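Local structure of putative metal-sulfur cluster biosynthesis proteins YuaD (Bacillus subtilis, 1ORU) at residues I115-G120 / G171-G176; G14-D19 / T25-K30. The protein is of unknown function but, as a MOSC-domain protein, possibly binds molybdenum and pyridoxal phosphate, perhaps in metal-sulfur cluster biosynthesis. All coordinates share one frame; numbering follows the deposited sequence.

Contact 1. Residues I115-G120 / G171-G176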
loop_
_atom_site.group_PDB
_atom_site.type_symbol
_atom_site.label_atom_id
_atom_site.label_comp_id
_atom_site.label_asym_id
_atom_site.label_seq_id
_atom_site.Cartn_x
_atom_site.Cartn_y
_atom_site.Cartn_z
ATOM N N ILE A 115 1.174 -10.531 6.451
ATOM C CA ILE A 115 0.977 -11.980 6.495
ATOM C C ILE A 115 2.391 -12.553 6.452
ATOM O O ILE A 115 3.107 -12.400 5.454
ATOM C CB ILE A 115 0.184 -12.505 5.280
ATOM C CG1 ILE A 115 -1.225 -11.907 5.286
ATOM C CG2 ILE A 115 0.115 -14.034 5.331
ATOM C CD1 ILE A 115 -2.062 -12.286 4.078
ATOM N N ILE A 116 2.791 -13.218 7.531
ATOM C CA ILE A 116 4.138 -13.758 7.638
ATOM C C ILE A 116 4.189 -15.282 7.686
ATOM O O ILE A 116 3.410 -15.923 8.397
ATOM C CB ILE A 116 4.830 -13.166 8.883
ATOM C CG1 ILE A 116 4.777 -11.637 8.809
ATOM C CG2 ILE A 116 6.276 -13.649 8.972
ATOM C CD1 ILE A 116 5.504 -10.935 9.945
ATOM N N PHE A 117 5.114 -15.847 6.917
ATOM C CA PHE A 117 5.308 -17.287 6.812
ATOM C C PHE A 117 6.437 -17.770 7.736
ATOM O O PHE A 117 7.228 -16.967 8.223
ATOM C CB PHE A 117 5.602 -17.642 5.349
ATOM C CG PHE A 117 4.422 -17.450 4.428
ATOM C CD1 PHE A 117 3.704 -18.543 3.956
ATOM C CD2 PHE A 117 4.031 -16.174 4.026
ATOM C CE1 PHE A 117 2.610 -18.370 3.087
ATOM C CE2 PHE A 117 2.943 -15.991 3.163
ATOM C CZ PHE A 117 2.231 -17.093 2.694
ATOM N N PRO A 118 6.518 -19.088 8.000
ATOM C CA PRO A 118 7.559 -19.643 8.880
ATOM C C PRO A 118 8.997 -19.307 8.485
ATOM O O PRO A 118 9.876 -19.197 9.342
ATOM C CB PRO A 118 7.289 -21.146 8.831
ATOM C CG PRO A 118 5.796 -21.203 8.652
ATOM C CD PRO A 118 5.565 -20.138 7.597
ATOM N N SER A 119 9.231 -19.147 7.192
ATOM C CA SER A 119 10.566 -18.832 6.692
ATOM C C SER A 119 10.943 -17.388 6.971
ATOM O O SER A 119 12.119 -17.017 6.923
ATOM C CB SER A 119 10.609 -19.045 5.190
ATOM O OG SER A 119 9.773 -18.092 4.564
ATOM N N GLY A 120 9.934 -16.568 7.245
ATOM C CA GLY A 120 10.181 -15.161 7.479
ATOM C C GLY A 120 9.625 -14.356 6.316
ATOM O O GLY A 120 9.487 -13.139 6.409
ATOM N N GLY A 171 11.601 -14.727 0.939
ATOM C CA GLY A 171 11.644 -16.001 1.631
ATOM C C GLY A 171 10.832 -17.055 0.907
ATOM O O GLY A 171 10.004 -16.733 0.053
ATOM N N ALA A 172 11.067 -18.319 1.236
ATOM C CA ALA A 172 10.339 -19.415 0.602
ATOM C C ALA A 172 9.061 -19.726 1.369
ATOM O O ALA A 172 9.010 -19.583 2.591
ATOM C CB ALA A 172 11.212 -20.661 0.548
ATOM N N VAL A 173 8.030 -20.145 0.642
ATOM C CA VAL A 173 6.759 -20.511 1.258
ATOM C C VAL A 173 6.426 -21.919 0.771
ATOM O O VAL A 173 6.731 -22.275 -0.374
ATOM C CB VAL A 173 5.636 -19.497 0.907
ATOM C CG1 VAL A 173 5.974 -18.139 1.523
ATOM C CG2 VAL A 173 5.489 -19.350 -0.607
ATOM N N TYR A 174 5.818 -22.713 1.649
ATOM C CA TYR A 174 5.502 -24.109 1.353
ATOM C C TYR A 174 4.039 -24.459 1.586
ATOM O O TYR A 174 3.381 -23.873 2.440
ATOM C CB TYR A 174 6.378 -25.005 2.231
ATOM C CG TYR A 174 7.853 -24.644 2.187
ATOM C CD1 TYR A 174 8.702 -25.207 1.234
ATOM C CD2 TYR A 174 8.391 -23.725 3.089
ATOM C CE1 TYR A 174 10.060 -24.865 1.183
ATOM C CE2 TYR A 174 9.743 -23.374 3.049
ATOM C CZ TYR A 174 10.573 -23.949 2.093
ATOM O OH TYR A 174 11.914 -23.602 2.047
ATOM N N THR A 175 3.541 -25.432 0.832
ATOM C CA THR A 175 2.151 -25.873 0.968
ATOM C C THR A 175 1.838 -26.260 2.419
ATOM O O THR A 175 2.600 -26.991 3.050
ATOM C CB THR A 175 1.874 -27.097 0.068
ATOM O OG1 THR A 175 2.207 -26.779 -1.289
ATOM C CG2 THR A 175 0.407 -27.496 0.144
ATOM N N GLY A 176 0.722 -25.764 2.944
ATOM C CA GLY A 176 0.339 -26.089 4.310
ATOM C C GLY A 176 0.959 -25.233 5.401
ATOM O O GLY A 176 0.681 -25.432 6.586
HETATM O O HOH W 1 7.717 -20.581 4.874
#

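Contact 2. Residues G14-D19 / T25-K30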
loop_
_atom_site.group_PDB
_atom_site.type_symbol
_atom_site.label_atom_id
_atom_site.label_comp_id
_atom_site.label_asym_id
_atom_site.label_seq_id
_atom_site.Cartn_x
_atom_site.Cartn_y
_atom_site.Cartn_z
ATOM N N GLY A 14 -2.903 -23.652 -0.334
ATOM C CA GLY A 14 -2.318 -23.887 -1.639
ATOM C C GLY A 14 -1.485 -22.737 -2.162
ATOM O O GLY A 14 -1.727 -21.577 -1.822
ATOM N N LEU A 15 -0.491 -23.071 -2.979
ATOM C CA LEU A 15 0.398 -22.087 -3.592
ATOM C C LEU A 15 0.318 -22.338 -5.096
ATOM O O LEU A 15 0.248 -23.495 -5.530
ATOM C CB LEU A 15 1.832 -22.285 -3.101
ATOM C CG LEU A 15 2.045 -22.214 -1.587
ATOM C CD1 LEU A 15 3.513 -22.490 -1.282
ATOM C CD2 LEU A 15 1.624 -20.839 -1.052
ATOM N N TYR A 16 0.332 -21.271 -5.892
ATOM C CA TYR A 16 0.209 -21.417 -7.342
ATOM C C TYR A 16 1.014 -20.365 -8.098
ATOM O O TYR A 16 1.234 -19.258 -7.602
ATOM C CB TYR A 16 -1.258 -21.277 -7.755
ATOM C CG TYR A 16 -2.248 -21.950 -6.833
ATOM C CD1 TYR A 16 -2.787 -23.196 -7.144
ATOM C CD2 TYR A 16 -2.662 -21.325 -5.657
ATOM C CE1 TYR A 16 -3.722 -23.800 -6.302
ATOM C CE2 TYR A 16 -3.592 -21.918 -4.812
ATOM C CZ TYR A 16 -4.119 -23.151 -5.137
ATOM O OH TYR A 16 -5.046 -23.732 -4.302
ATOM N N ILE A 17 1.426 -20.701 -9.315
ATOM C CA ILE A 17 2.192 -19.766 -10.123
ATOM C C ILE A 17 1.637 -19.674 -11.540
ATOM O O ILE A 17 1.087 -20.644 -12.065
ATOM C CB ILE A 17 3.674 -20.189 -10.212
ATOM C CG1 ILE A 17 4.502 -19.068 -10.841
ATOM C CG2 ILE A 17 3.802 -21.460 -11.046
ATOM C CD1 ILE A 17 5.993 -19.353 -10.879
ATOM N N ALA A 18 1.770 -18.495 -12.141
ATOM C CA ALA A 18 1.332 -18.263 -13.516
ATOM C C ALA A 18 2.642 -18.219 -14.293
ATOM O O ALA A 18 3.248 -17.158 -14.433
ATOM C CB ALA A 18 0.601 -16.926 -13.622
ATOM N N ASP A 19 3.089 -19.376 -14.779
ATOM C CA ASP A 19 4.359 -19.461 -15.493
ATOM C C ASP A 19 4.292 -19.184 -16.991
ATOM O O ASP A 19 5.312 -19.228 -17.682
ATOM C CB ASP A 19 5.012 -20.826 -15.239
ATOM C CG ASP A 19 4.170 -21.984 -15.738
ATOM O OD1 ASP A 19 2.979 -22.071 -15.368
ATOM O OD2 ASP A 19 4.706 -22.815 -16.498
ATOM N N THR A 25 -3.472 -19.966 -12.782
ATOM C CA THR A 25 -2.269 -20.492 -12.158
ATOM C C THR A 25 -2.260 -22.006 -11.986
ATOM O O THR A 25 -3.296 -22.661 -12.131
ATOM C CB THR A 25 -2.072 -19.816 -10.790
ATOM O OG1 THR A 25 -3.252 -19.993 -9.995
ATOM C CG2 THR A 25 -1.835 -18.324 -10.977
ATOM N N LYS A 26 -1.079 -22.556 -11.698
ATOM C CA LYS A 26 -0.940 -23.993 -11.479
ATOM C C LYS A 26 -0.294 -24.235 -10.121
ATOM O O LYS A 26 0.656 -23.547 -9.734
ATOM C CB LYS A 26 -0.131 -24.659 -12.599
ATOM C CG LYS A 26 1.272 -24.142 -12.793
ATOM C CD LYS A 26 1.947 -24.866 -13.953
ATOM C CE LYS A 26 1.181 -24.665 -15.256
ATOM N NZ LYS A 26 1.881 -25.279 -16.413
ATOM N N GLN A 27 -0.821 -25.214 -9.396
ATOM C CA GLN A 27 -0.339 -25.512 -8.059
ATOM C C GLN A 27 1.114 -25.967 -7.981
ATOM O O GLN A 27 1.600 -26.726 -8.829
ATOM C CB GLN A 27 -1.263 -26.534 -7.391
ATOM C CG GLN A 27 -1.028 -26.683 -5.896
ATOM C CD GLN A 27 -2.171 -27.385 -5.185
ATOM O OE1 GLN A 27 -3.013 -28.029 -5.819
ATOM N NE2 GLN A 27 -2.201 -27.274 -3.863
HETATM N N MSE A 28 1.798 -25.475 -6.953
HETATM C CA MSE A 28 3.199 -25.778 -6.696
HETATM C C MSE A 28 3.337 -26.193 -5.239
HETATM O O MSE A 28 2.521 -25.812 -4.396
HETATM C CB MSE A 28 4.061 -24.529 -6.918
HETATM C CG MSE A 28 4.022 -23.946 -8.313
HETATM SE SE MSE A 28 4.899 -25.085 -9.600
HETATM C CE MSE A 28 6.737 -24.719 -9.129
ATOM N N ASP A 29 4.378 -26.963 -4.940
ATOM C CA ASP A 29 4.613 -27.405 -3.573
ATOM C C ASP A 29 5.345 -26.299 -2.822
ATOM O O ASP A 29 5.300 -26.228 -1.596
ATOM C CB ASP A 29 5.468 -28.674 -3.565
ATOM C CG ASP A 29 6.896 -28.416 -4.006
ATOM O OD1 ASP A 29 7.093 -27.879 -5.117
ATOM O OD2 ASP A 29 7.824 -28.752 -3.242
ATOM N N LYS A 30 6.016 -25.432 -3.574
ATOM C CA LYS A 30 6.784 -24.339 -2.987
ATOM C C LYS A 30 6.835 -23.134 -3.918
ATOM O O LYS A 30 6.720 -23.275 -5.135
ATOM C CB LYS A 30 8.217 -24.817 -2.705
ATOM C CG LYS A 30 9.234 -23.694 -2.516
ATOM C CD LYS A 30 10.670 -24.168 -2.720
ATOM C CE LYS A 30 11.645 -23.006 -2.576
ATOM N NZ LYS A 30 13.059 -23.413 -2.796
HETATM O O HOH W 2 0.318 -25.860 -3.007
#

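Contact 1. Residues I115-G120 / G171-G176
F117 and S119 lie against V173 and G171, their CA atoms the nearest pairs across the contact, at 6.6 Å for F117 and V173. No backbone hydrogen bond joins the two segments. Residues 117-120 form a type I beta turn, closed by G120 N on F117 O at 2.9 Å, which follows the end of the strand at I116; on the other side G171-Y174 runs as a strand. The turn puts two side chains, F117 and S119, against that strand.

S119 makes the polar link. Its OG donates to A172 O at 2.6 Å, a short bond that reaches the carbonyl 21° out of its plane. With chi1 at 67°, OG sits between the backbone N and the carbonyl carbon of S119 and is carried across to the strand. A water takes a second route between the same residues: it accepts from S119 N at 3.1 Å and donates to A172 O at 2.8 Å. A172 O therefore receives two bonds, one direct and one through water. OG is also bonded to A121 N just past the turn, which fixes the hydroxyl on both the strand and its own loop.

The apolar link is a CH-pi contact. V173 CG1 lies over one face of the F117 ring, 3.5 Å from the centroid and displaced toward the CG-CD1 side; V173 CB comes next, near CD1.

The ring also packs on A12 of strand 5-17 and I179 of strand 178-184, two strands of the mixed sheet. The type I turn lies in the short connection of the beta hairpin 114-116 / 122-128, and the contact holds it against the separate two-stranded sheet 30-33 / 171-174, paired through G171 with F33 and V173 with L31.

Contact 2. Residues G14-D19 / T25-K30
Three backbone hydrogen bonds join strand 14-17 to strand 26-28 as the antiparallel arms of a strongly splayed beta hairpin, their directions 123° apart. I17 and K26 form a reciprocal, hydrogen-bonded pair: I17 N gives to K26 O at 3.0 Å, and K26 N to I17 O. The third bond, M28 N to L15 O, comes from above the carbonyl plane, 36° out of it. Y16 and Q27, the non-hydrogen-bonded pair between them, bring their CA atoms to 4.2 Å, and CA-H...O contacts from Y16 CA to K26 O and from Q27 CA to L15 O fill in between the bonds. Where the strands diverge, a water accepts from L15 N and from Q27 NE2 and donates to M28 O at 2.6 Å.

Apolar and van der Waals contacts lie on both faces. On one, Y16 CD1 and CE1 run beside Q27 CB, with CD1 3.7 Å from it. T25 crosses the Y16 side chain at about a right angle, its OG1 beside Y16 CB; that hydroxyl is hydrogen-bonded to A96 O. On the face shared by I17 and M28, I17 CG2 touches CG of the selenomethionine at 3.7 Å.

The charged pair is D19 and K26, at the turn end of the hairpin. K26 bends at chi3 (60°), and its CD and CE pass by D19 OD1 with the two side chains roughly perpendicular; NZ ends 3.5 Å from OD1 in a salt bridge.

The chemistry is thus graded along the hairpin. Direct backbone hydrogen bonds hold the paired strands, water bridges the end where they part, and a rather long ion pair at the exposed turn end probably adds only modestly to the hold of the backbone.

Overall arrangement
From the N terminus, strand 5-17 enters contact 2 first, and the chain turns back after five residues to close it as a local hairpin at 25-30. Contact 1 opens about 85 residues later at 115-120 and closes over 50 residues, two helices among them, at 171-176. The two are in series, neither nested nor crossed. Their centres are 14 Å apart, yet they meet directly: T175 N lies 3.1 Å from D29 O, a probable hydrogen bond, and V173 O packs on L15 CD1. Segment 171-176 thus links the tail of the hairpin to the turn between strands 114-116 and 122-128, both beside the same mixed sheet.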